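Local coordinates for protein involved in catabolism of external DNA (PDB 2OO3) that probably methylates N6 of a single adenine in 23S ribosomal RNA, with S-adenosyl-L-methionine as methyl donor, at residues 77-82 / 250-255. Sequence-based numbering, arbitrary orientation.
Sequences PSLFLE and PSEIKL. With SO4 (sulfate ion), chain D.
P77 meets L255 at the start of the contact: the pyrrolidine CB faces the methyl CD2 of the leucine at 4.0 Å, and the same proline also lies on T259, one turn further along helix 249-263. The backbone N of S78 donates to O2 of a sulfate ion at 2.7 Å (N-H...O 148°); the ion probably came from the crystallisation liquor. Behind it a 3-10 turn forms, evidenced by the bond from F80 N to P77 O, and this turn presents L79 to the helix.

L79 carries most of the contact, its two methyls dividing the work. CD1 reaches the helix backbone, 3.3 Å from the carbonyl O of E252, and also meets CD2 of L255 at 3.8 Å. That L255 methyl therefore touches both P77 and L79; CG of L255 stands anti to its backbone N (chi1 -180°), which places CD2 between P77 CB and L79 CD1. The other methyl of L79, CD2, lies against the carboxylate end of E252, 3.6 Å from its CD, the two side chains meeting at a slant, while CB of E252 approaches CD1 of L79 at 3.8 Å. At the same carboxylate, OE1 forms a salt bridge with NE of R25 in helix 14-30.

The buried F80 ring packs on I21 of helix 14-30 and on T259 and L260 of helix 249-263. E82 also forms a salt bridge with R25, so one guanidinium ties both segments to a third helix. With 233 Å² buried in total, this is a small surface contact that joins the 3-10 entry to helix 81-90 with helix 249-263, a helix packed against the central mixed sheet of the Rossmann-like methyltransferase fold.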
ATOM      1  N   PRO A  77     -17.650   1.946  -8.109  1.00 12.76           N
ATOM      2  CA  PRO A  77     -17.151   1.685  -9.455  1.00 12.04           C
ATOM      3  C   PRO A  77     -16.384   0.368  -9.484  1.00 12.10           C
ATOM      4  O   PRO A  77     -15.830  -0.060  -8.457  1.00 11.55           O
ATOM      5  CB  PRO A  77     -16.203   2.871  -9.724  1.00 12.81           C
ATOM      6  CG  PRO A  77     -16.641   3.960  -8.727  1.00 12.49           C
ATOM      7  CD  PRO A  77     -17.089   3.187  -7.532  1.00 11.67           C
ATOM      8  N   SER A  78     -16.382  -0.287 -10.641  1.00 11.07           N
ATOM      9  CA  SER A  78     -15.753  -1.597 -10.818  1.00 11.18           C
ATOM     10  C   SER A  78     -14.276  -1.649 -10.472  1.00 10.40           C
ATOM     11  O   SER A  78     -13.764  -2.731 -10.223  1.00  9.88           O
ATOM     12  CB  SER A  78     -15.951  -2.096 -12.270  1.00 12.03           C
ATOM     13  OG  SER A  78     -15.167  -1.293 -13.150  1.00 15.46           O
ATOM     14  N   LEU A  79     -13.574  -0.508 -10.470  1.00  9.81           N
ATOM     15  CA  LEU A  79     -12.166  -0.457  -9.997  1.00  9.14           C
ATOM     16  C   LEU A  79     -11.961  -0.948  -8.547  1.00  8.14           C
ATOM     17  O   LEU A  79     -10.831  -1.282  -8.154  1.00  8.10           O
ATOM     18  CB  LEU A  79     -11.576   0.970 -10.140  1.00  8.97           C
ATOM     19  CG  LEU A  79     -11.287   1.393 -11.594  1.00 10.40           C
ATOM     20  CD1 LEU A  79     -10.762   2.824 -11.635  1.00 12.80           C
ATOM     21  CD2 LEU A  79     -10.272   0.478 -12.213  1.00  8.56           C
ATOM     22  N   PHE A  80     -13.047  -0.975  -7.783  1.00  6.84           N
ATOM     23  CA  PHE A  80     -13.071  -1.433  -6.386  1.00  7.23           C
ATOM     24  C   PHE A  80     -13.296  -2.925  -6.205  1.00  7.87           C
ATOM     25  O   PHE A  80     -13.194  -3.448  -5.078  1.00  7.98           O
ATOM     26  CB  PHE A  80     -14.147  -0.683  -5.611  1.00  7.29           C
ATOM     27  CG  PHE A  80     -13.784   0.775  -5.276  1.00  8.14           C
ATOM     28  CD1 PHE A  80     -13.419   1.141  -3.968  1.00 10.78           C
ATOM     29  CD2 PHE A  80     -13.843   1.778  -6.261  1.00 10.03           C
ATOM     30  CE1 PHE A  80     -13.129   2.484  -3.652  1.00  9.04           C
ATOM     31  CE2 PHE A  80     -13.534   3.131  -5.967  1.00  7.28           C
ATOM     32  CZ  PHE A  80     -13.168   3.489  -4.663  1.00  6.49           C
ATOM     33  N   LEU A  81     -13.587  -3.625  -7.308  1.00  7.23           N
ATOM     34  CA  LEU A  81     -13.966  -5.036  -7.214  1.00  7.62           C
ATOM     35  C   LEU A  81     -12.967  -5.907  -6.493  1.00  6.94           C
ATOM     36  O   LEU A  81     -13.361  -6.677  -5.643  1.00  7.65           O
ATOM     37  CB  LEU A  81     -14.276  -5.649  -8.603  1.00  7.58           C
ATOM     38  CG  LEU A  81     -15.564  -5.138  -9.251  1.00  8.24           C
ATOM     39  CD1 LEU A  81     -15.587  -5.610 -10.743  1.00 11.05           C
ATOM     40  CD2 LEU A  81     -16.753  -5.656  -8.487  1.00 11.91           C
ATOM     41  N   GLU A  82     -11.696  -5.819  -6.849  1.00  6.13           N
ATOM     42  CA  GLU A  82     -10.706  -6.776  -6.283  1.00  6.78           C
ATOM     43  C   GLU A  82     -10.557  -6.507  -4.794  1.00  6.28           C
ATOM     44  O   GLU A  82     -10.513  -7.426  -3.976  1.00  5.66           O
ATOM     45  CB  GLU A  82      -9.354  -6.639  -6.983  1.00  6.04           C
ATOM     46  CG  GLU A  82      -9.338  -7.175  -8.447  1.00 10.50           C
ATOM     47  CD  GLU A  82      -9.725  -6.107  -9.522  1.00 15.99           C
ATOM     48  OE1 GLU A  82     -10.403  -5.088  -9.229  1.00 13.77           O
ATOM     49  OE2 GLU A  82      -9.331  -6.305 -10.692  1.00 21.47           O
ATOM     50  N   PRO A 250      -2.416   6.060 -13.670  1.00 14.02           N
ATOM     51  CA  PRO A 250      -2.834   7.430 -13.371  1.00 14.65           C
ATOM     52  C   PRO A 250      -4.326   7.716 -13.571  1.00 15.03           C
ATOM     53  O   PRO A 250      -4.935   8.299 -12.685  1.00 15.21           O
ATOM     54  CB  PRO A 250      -1.935   8.288 -14.282  1.00 14.49           C
ATOM     55  CG  PRO A 250      -0.649   7.527 -14.298  1.00 14.40           C
ATOM     56  CD  PRO A 250      -1.162   6.060 -14.452  1.00 14.90           C
ATOM     57  N   SER A 251      -4.930   7.285 -14.678  1.00 15.13           N
ATOM     58  CA  SER A 251      -6.344   7.545 -14.854  1.00 15.41           C
ATOM     59  C   SER A 251      -7.236   6.641 -14.011  1.00 14.51           C
ATOM     60  O   SER A 251      -8.271   7.114 -13.533  1.00 14.28           O
ATOM     61  CB  SER A 251      -6.773   7.541 -16.335  1.00 16.26           C
ATOM     62  OG  SER A 251      -6.458   6.291 -16.924  1.00 21.03           O
ATOM     63  N   GLU A 252      -6.877   5.375 -13.804  1.00 12.74           N
ATOM     64  CA  GLU A 252      -7.655   4.560 -12.870  1.00 12.39           C
ATOM     65  C   GLU A 252      -7.649   5.172 -11.484  1.00 12.50           C
ATOM     66  O   GLU A 252      -8.683   5.272 -10.854  1.00 11.97           O
ATOM     67  CB  GLU A 252      -7.100   3.134 -12.720  1.00 12.39           C
ATOM     68  CG  GLU A 252      -7.213   2.292 -13.980  1.00 16.71           C
ATOM     69  CD  GLU A 252      -6.996   0.820 -13.716  1.00 21.04           C
ATOM     70  OE1 GLU A 252      -6.353   0.470 -12.696  1.00 23.03           O
ATOM     71  OE2 GLU A 252      -7.456   0.016 -14.547  1.00 23.55           O
ATOM     72  N   ILE A 253      -6.467   5.554 -10.992  1.00 11.99           N
ATOM     73  CA  ILE A 253      -6.355   5.986  -9.605  1.00 12.99           C
ATOM     74  C   ILE A 253      -7.099   7.318  -9.346  1.00 12.90           C
ATOM     75  O   ILE A 253      -7.582   7.552  -8.251  1.00 12.84           O
ATOM     76  CB  ILE A 253      -4.898   6.055  -9.162  1.00 12.36           C
ATOM     77  CG1 ILE A 253      -4.809   5.815  -7.654  1.00 12.61           C
ATOM     78  CG2 ILE A 253      -4.233   7.350  -9.667  1.00 13.71           C
ATOM     79  CD1 ILE A 253      -5.266   4.395  -7.248  1.00 12.51           C
ATOM     80  N   LYS A 254      -7.229   8.141 -10.384  1.00 12.31           N
ATOM     81  CA  LYS A 254      -8.051   9.347 -10.338  1.00 13.08           C
ATOM     82  C   LYS A 254      -9.526   9.032 -10.061  1.00 12.03           C
ATOM     83  O   LYS A 254     -10.158   9.705  -9.249  1.00 10.59           O
ATOM     84  CB  LYS A 254      -7.908  10.127 -11.653  1.00 13.34           C
ATOM     85  CG  LYS A 254      -8.565  11.538 -11.657  1.00 15.06           C
ATOM     86  CD  LYS A 254      -8.285  12.248 -12.996  1.00 16.13           C
ATOM     87  CE  LYS A 254      -8.994  13.610 -13.121  1.00 20.40           C
ATOM     88  NZ  LYS A 254     -10.460  13.370 -13.009  1.00 26.40           N
ATOM     89  N   LEU A 255     -10.070   8.025 -10.750  1.00 10.96           N
ATOM     90  CA  LEU A 255     -11.442   7.577 -10.487  1.00 11.24           C
ATOM     91  C   LEU A 255     -11.554   7.092  -9.043  1.00 10.12           C
ATOM     92  O   LEU A 255     -12.523   7.408  -8.348  1.00  9.53           O
ATOM     93  CB  LEU A 255     -11.908   6.460 -11.444  1.00 10.60           C
ATOM     94  CG  LEU A 255     -13.372   5.963 -11.199  1.00 13.50           C
ATOM     95  CD1 LEU A 255     -14.415   7.082 -11.071  1.00 17.73           C
ATOM     96  CD2 LEU A 255     -13.855   4.931 -12.243  1.00 15.38           C
TER
HETATM   97  S   SO4 D 303     -18.377   1.246 -13.516  1.00 72.54           S
HETATM   98  O1  SO4 D 303     -19.781   1.592 -13.734  1.00 72.86           O
HETATM   99  O2  SO4 D 303     -18.333   0.388 -12.341  1.00 72.02           O
HETATM  100  O3  SO4 D 303     -17.860   0.529 -14.685  1.00 72.95           O
HETATM  101  O4  SO4 D 303     -17.577   2.451 -13.305  1.00 72.10           O